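Local coordinates for protein glutamate racemase (Francisella tularensis subsp. tularensis, PDB 3OUT) that belongs to the Asp/Glu/hydantoin racemase family and holds D-glutamic acid in a pocket between two alpha/beta lobes with parallel sheets, at residues L148-S151 against M152-G156. Residues are numbered along the deposited sequence; the frame is centred on the assembly and turned at random.
Sequences LFVS and MIEEG
Ser151 O accepts the amide of Glu155 at 2.8 Å from N to O, the shortest in a series of four i to i+4 backbone bonds along the short helix 149-154. The preceding three bonds, Met152 N to Leu148 O, Ile153 N to Phe149 O and Glu154 N to Val150 O, are slightly longer; that from Glu155 N to Ser151 O bends most at its hydrogen, 141°. A water joins the side chains of the last pair: it lies 2.7 Å from Ser151 OG and donates to Glu155 OE2 at 2.6 Å. Glu155 reaches it by folding at its second torsion, while its OE1 forms a salt bridge with Lys244.

Val150 and Glu154 run side by side on another flank, with CG1 of the valine 3.9 Å from Glu154 OE2. That oxygen is hydrogen-bonded to His188, a residue of the D-glutamic acid pocket, and the Val150 side chain itself comes within about 4 Å, between nearest atoms, of the bound D-glutamic acid.

Packing continues at Phe149 and Met152, a selenomethionine. Its chain leaves the helix extended and turns at chi3 (78°), which brings CE to 3.6 Å from Phe149 CD1; SE lies 5.5 Å from the ring centroid and 67° off the normal, an oblique Met-aromatic contact. Tyr170 and Tyr189 meet the same ring edge-to-face, and Val166 of helix 161-171 packs on both side chains. Leu148 and Met152 pack on Leu148 of the second subunit, Ser151 on its Ser151 and Glu155 on its Gly147.

At the far end Gly156, with its positive phi and the bond from its N to Ile153 O, belongs to a Schellman motif, whose two bonds run back into the last turn, terminating a helix that lies beside the ligand pocket and at a subunit interface.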
loop_
_atom_site.group_PDB
_atom_site.type_symbol
_atom_site.label_atom_id
_atom_site.label_comp_id
_atom_site.label_asym_id
_atom_site.label_seq_id
_atom_site.Cartn_x
_atom_site.Cartn_y
_atom_site.Cartn_z
ATOM N N LEU B 148 18.268 -16.316 4.809
ATOM C CA LEU B 148 18.447 -15.696 6.119
ATOM C C LEU B 148 19.403 -14.519 6.150
ATOM O O LEU B 148 19.336 -13.711 7.095
ATOM C CB LEU B 148 18.895 -16.702 7.178
ATOM C CG LEU B 148 18.807 -16.341 8.674
ATOM C CD1 LEU B 148 17.411 -15.784 9.095
ATOM C CD2 LEU B 148 19.163 -17.566 9.531
ATOM N N PHE B 149 20.258 -14.367 5.133
ATOM C CA PHE B 149 21.299 -13.352 5.257
ATOM C C PHE B 149 20.782 -11.910 5.481
ATOM O O PHE B 149 21.349 -11.157 6.277
ATOM C CB PHE B 149 22.208 -13.340 4.019
ATOM C CG PHE B 149 23.364 -14.335 4.013
ATOM C CD1 PHE B 149 23.651 -15.197 5.067
ATOM C CD2 PHE B 149 24.165 -14.394 2.880
ATOM C CE1 PHE B 149 24.749 -16.041 5.014
ATOM C CE2 PHE B 149 25.237 -15.290 2.794
ATOM C CZ PHE B 149 25.541 -16.079 3.868
ATOM N N VAL B 150 19.756 -11.495 4.753
ATOM C CA VAL B 150 19.274 -10.136 4.861
ATOM C C VAL B 150 18.862 -9.789 6.291
ATOM O O VAL B 150 19.346 -8.806 6.861
ATOM C CB VAL B 150 18.132 -9.834 3.871
ATOM C CG1 VAL B 150 17.371 -8.577 4.243
ATOM C CG2 VAL B 150 18.685 -9.722 2.421
ATOM N N SER B 151 17.976 -10.579 6.892
ATOM C CA SER B 151 17.537 -10.279 8.266
ATOM C C SER B 151 18.696 -10.367 9.275
ATOM O O SER B 151 18.817 -9.542 10.163
ATOM C CB SER B 151 16.404 -11.200 8.665
ATOM O OG SER B 151 15.972 -10.807 9.975
HETATM N N MSE B 152 19.540 -11.377 9.109
HETATM C CA MSE B 152 20.706 -11.623 9.953
HETATM C C MSE B 152 21.553 -10.347 10.020
HETATM O O MSE B 152 21.921 -9.887 11.103
HETATM C CB MSE B 152 21.529 -12.807 9.374
HETATM C CG MSE B 152 22.698 -13.150 10.177
HETATM SE SE MSE B 152 23.730 -14.580 9.339
HETATM C CE MSE B 152 24.574 -13.414 8.000
ATOM N N ILE B 153 21.817 -9.772 8.856
ATOM C CA ILE B 153 22.676 -8.604 8.754
ATOM C C ILE B 153 21.970 -7.369 9.326
ATOM O O ILE B 153 22.569 -6.545 10.044
ATOM C CB ILE B 153 23.148 -8.425 7.275
ATOM C CG1 ILE B 153 24.154 -9.539 6.939
ATOM C CG2 ILE B 153 23.756 -7.043 7.013
ATOM C CD1 ILE B 153 24.358 -9.693 5.437
ATOM N N GLU B 154 20.674 -7.242 9.037
ATOM C CA GLU B 154 19.906 -6.100 9.555
ATOM C C GLU B 154 19.759 -6.157 11.070
ATOM O O GLU B 154 19.607 -5.110 11.705
ATOM C CB GLU B 154 18.551 -5.958 8.871
ATOM C CG GLU B 154 18.709 -5.543 7.385
ATOM C CD GLU B 154 17.419 -5.275 6.663
ATOM O OE1 GLU B 154 16.333 -5.431 7.271
ATOM O OE2 GLU B 154 17.469 -4.908 5.465
ATOM N N GLU B 155 19.826 -7.361 11.642
ATOM C CA GLU B 155 19.776 -7.531 13.095
ATOM C C GLU B 155 21.140 -7.356 13.753
ATOM O O GLU B 155 21.265 -7.505 14.964
ATOM C CB GLU B 155 19.220 -8.890 13.441
ATOM C CG GLU B 155 17.768 -9.059 13.086
ATOM C CD GLU B 155 16.870 -8.098 13.826
ATOM O OE1 GLU B 155 17.190 -7.733 14.991
ATOM O OE2 GLU B 155 15.860 -7.647 13.225
ATOM N N GLY B 156 22.158 -7.097 12.951
ATOM C CA GLY B 156 23.496 -6.797 13.485
ATOM C C GLY B 156 24.439 -7.965 13.575
ATOM O O GLY B 156 25.532 -7.808 14.147
HETATM O O HOH W 1 15.312 -8.312 10.735
#